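Local coordinates for extracellular solute-binding protein family 5 (PDB 4ONY), which probably captures a solute, perhaps a peptide, in the periplasm and delivers it to an ABC transporter for import, at residues P149-R154 / G187-L192. Residues are numbered along the deposited sequence; the frame is centred on the assembly and turned at random.
Sequences PPYNSR and GSMPVL
R154 reaches across to the chain just beyond helix 181-187 and meets S188 and M189 with one edge of its guanidinium. The stronger bond runs from NH2 of R154 to the carbonyl O of S188, 3.0 Å long and somewhat bent (147°). Beside it, NE of R154 points almost straight at SD of M189 in a weak N-H...S bond of 3.3 Å. Arginine suits the place because one edge bears two N-H donors, brought to segment 187-192 by a bend at chi2 (44°), while its aliphatic CG packs on CG and CE of M189. Tyrosine offers the same sulfur a flat edge: SD lies 3.8 Å from CD1 of Y151, a Met-aromatic contact in the ring plane. Methionine's polarisable sulfur can serve both neighbours, and bends at chi2 and chi3 carry its CE to within 3.4 Å of the backbone O of Y151.

Behind these groups stands the type I turn P150 to S153, entered through a cis peptide bond. Its P150 O accepts from both N and OG of S153 and sits 3.4 Å above the guanidinium plane of R154, toward its rim. F61 meets the Y151 ring edge-to-face, and helix 133-146 packs on M189 through Y140 and L143. A buried arginine thus joins the loops after helices 133-146 and 181-187, and the carbonyl of P150 would probably help stabilise its positive charge.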
loop_
_atom_site.group_PDB
_atom_site.type_symbol
_atom_site.label_atom_id
_atom_site.label_comp_id
_atom_site.label_asym_id
_atom_site.label_seq_id
_atom_site.Cartn_x
_atom_site.Cartn_y
_atom_site.Cartn_z
ATOM N N PRO A 149 -2.335 -11.050 15.766
ATOM C CA PRO A 149 -2.534 -11.173 14.319
ATOM C C PRO A 149 -1.676 -10.152 13.575
ATOM O O PRO A 149 -1.595 -9.022 14.005
ATOM C CB PRO A 149 -4.048 -10.841 14.127
ATOM C CG PRO A 149 -4.664 -11.224 15.448
ATOM C CD PRO A 149 -3.621 -10.817 16.473
ATOM N N PRO A 150 -1.081 -10.536 12.430
ATOM C CA PRO A 150 -1.216 -11.817 11.769
ATOM C C PRO A 150 -0.179 -12.818 12.224
ATOM O O PRO A 150 -0.233 -13.983 11.811
ATOM C CB PRO A 150 -0.963 -11.463 10.287
ATOM C CG PRO A 150 -0.031 -10.276 10.334
ATOM C CD PRO A 150 -0.380 -9.540 11.602
ATOM N N TYR A 151 0.758 -12.380 13.057
ATOM C CA TYR A 151 1.890 -13.192 13.407
ATOM C C TYR A 151 1.487 -14.495 14.118
ATOM O O TYR A 151 2.215 -15.500 14.023
ATOM C CB TYR A 151 2.921 -12.402 14.273
ATOM C CG TYR A 151 3.275 -11.115 13.655
ATOM C CD1 TYR A 151 3.898 -11.074 12.407
ATOM C CD2 TYR A 151 2.953 -9.922 14.263
ATOM C CE1 TYR A 151 4.148 -9.860 11.773
ATOM C CE2 TYR A 151 3.242 -8.726 13.673
ATOM C CZ TYR A 151 3.819 -8.692 12.424
ATOM O OH TYR A 151 4.124 -7.477 11.828
ATOM N N ASN A 152 0.338 -14.512 14.784
ATOM C CA ASN A 152 -0.108 -15.724 15.477
ATOM C C ASN A 152 -0.955 -16.635 14.589
ATOM O O ASN A 152 -1.415 -17.674 15.047
ATOM C CB ASN A 152 -0.885 -15.405 16.751
ATOM C CG ASN A 152 -2.249 -14.796 16.471
ATOM O OD1 ASN A 152 -2.539 -14.330 15.364
ATOM N ND2 ASN A 152 -3.077 -14.767 17.485
ATOM N N SER A 153 -1.162 -16.264 13.336
ATOM C CA SER A 153 -2.040 -17.068 12.494
ATOM C C SER A 153 -1.293 -18.014 11.542
ATOM O O SER A 153 -1.913 -18.795 10.884
ATOM C CB SER A 153 -2.987 -16.147 11.707
ATOM O OG SER A 153 -2.271 -15.479 10.676
ATOM N N ARG A 154 0.041 -17.977 11.495
ATOM C CA ARG A 154 0.781 -18.736 10.463
ATOM C C ARG A 154 0.669 -20.254 10.663
ATOM O O ARG A 154 0.474 -21.000 9.681
ATOM C CB ARG A 154 2.254 -18.355 10.454
ATOM C CG ARG A 154 2.635 -17.153 9.594
ATOM C CD ARG A 154 1.706 -15.992 9.714
ATOM N NE ARG A 154 2.329 -14.707 9.376
ATOM C CZ ARG A 154 1.806 -13.837 8.525
ATOM N NH1 ARG A 154 0.664 -14.089 7.906
ATOM N NH2 ARG A 154 2.426 -12.697 8.308
ATOM N N GLY A 187 9.055 -13.885 3.953
ATOM C CA GLY A 187 9.177 -12.417 4.031
ATOM C C GLY A 187 8.266 -11.659 4.976
ATOM O O GLY A 187 8.394 -10.447 5.065
ATOM N N SER A 188 7.336 -12.321 5.657
ATOM C CA SER A 188 6.434 -11.604 6.565
ATOM C C SER A 188 6.390 -12.220 7.950
ATOM O O SER A 188 5.360 -12.183 8.627
ATOM C CB SER A 188 4.994 -11.514 6.002
ATOM O OG SER A 188 5.031 -11.015 4.669
ATOM N N MET A 189 7.510 -12.785 8.369
ATOM C CA MET A 189 7.679 -13.209 9.737
ATOM C C MET A 189 9.110 -12.877 10.145
ATOM O O MET A 189 10.027 -13.041 9.361
ATOM C CB MET A 189 7.462 -14.721 9.895
ATOM C CG MET A 189 6.011 -15.175 9.845
ATOM S SD MET A 189 5.078 -14.522 11.256
ATOM C CE MET A 189 5.157 -15.920 12.360
ATOM N N PRO A 190 9.302 -12.441 11.377
ATOM C CA PRO A 190 10.663 -12.268 11.872
ATOM C C PRO A 190 11.328 -13.566 12.236
ATOM O O PRO A 190 10.689 -14.640 12.180
ATOM C CB PRO A 190 10.438 -11.434 13.119
ATOM C CG PRO A 190 9.153 -11.995 13.661
ATOM C CD PRO A 190 8.308 -12.197 12.429
ATOM N N VAL A 191 12.619 -13.477 12.574
ATOM C CA VAL A 191 13.253 -14.466 13.389
ATOM C C VAL A 191 13.650 -13.768 14.692
ATOM O O VAL A 191 14.295 -12.716 14.676
ATOM C CB VAL A 191 14.467 -15.132 12.680
ATOM C CG1 VAL A 191 15.040 -16.242 13.549
ATOM C CG2 VAL A 191 14.046 -15.711 11.352
ATOM N N LEU A 192 13.269 -14.402 15.803
ATOM C CA LEU A 192 13.455 -13.935 17.173
ATOM C C LEU A 192 14.527 -14.753 17.917
ATOM O O LEU A 192 14.689 -15.950 17.668
ATOM C CB LEU A 192 12.152 -14.084 17.965
ATOM C CG LEU A 192 10.936 -13.385 17.371
ATOM C CD1 LEU A 192 9.702 -13.528 18.242
ATOM C CD2 LEU A 192 11.203 -11.887 17.137
#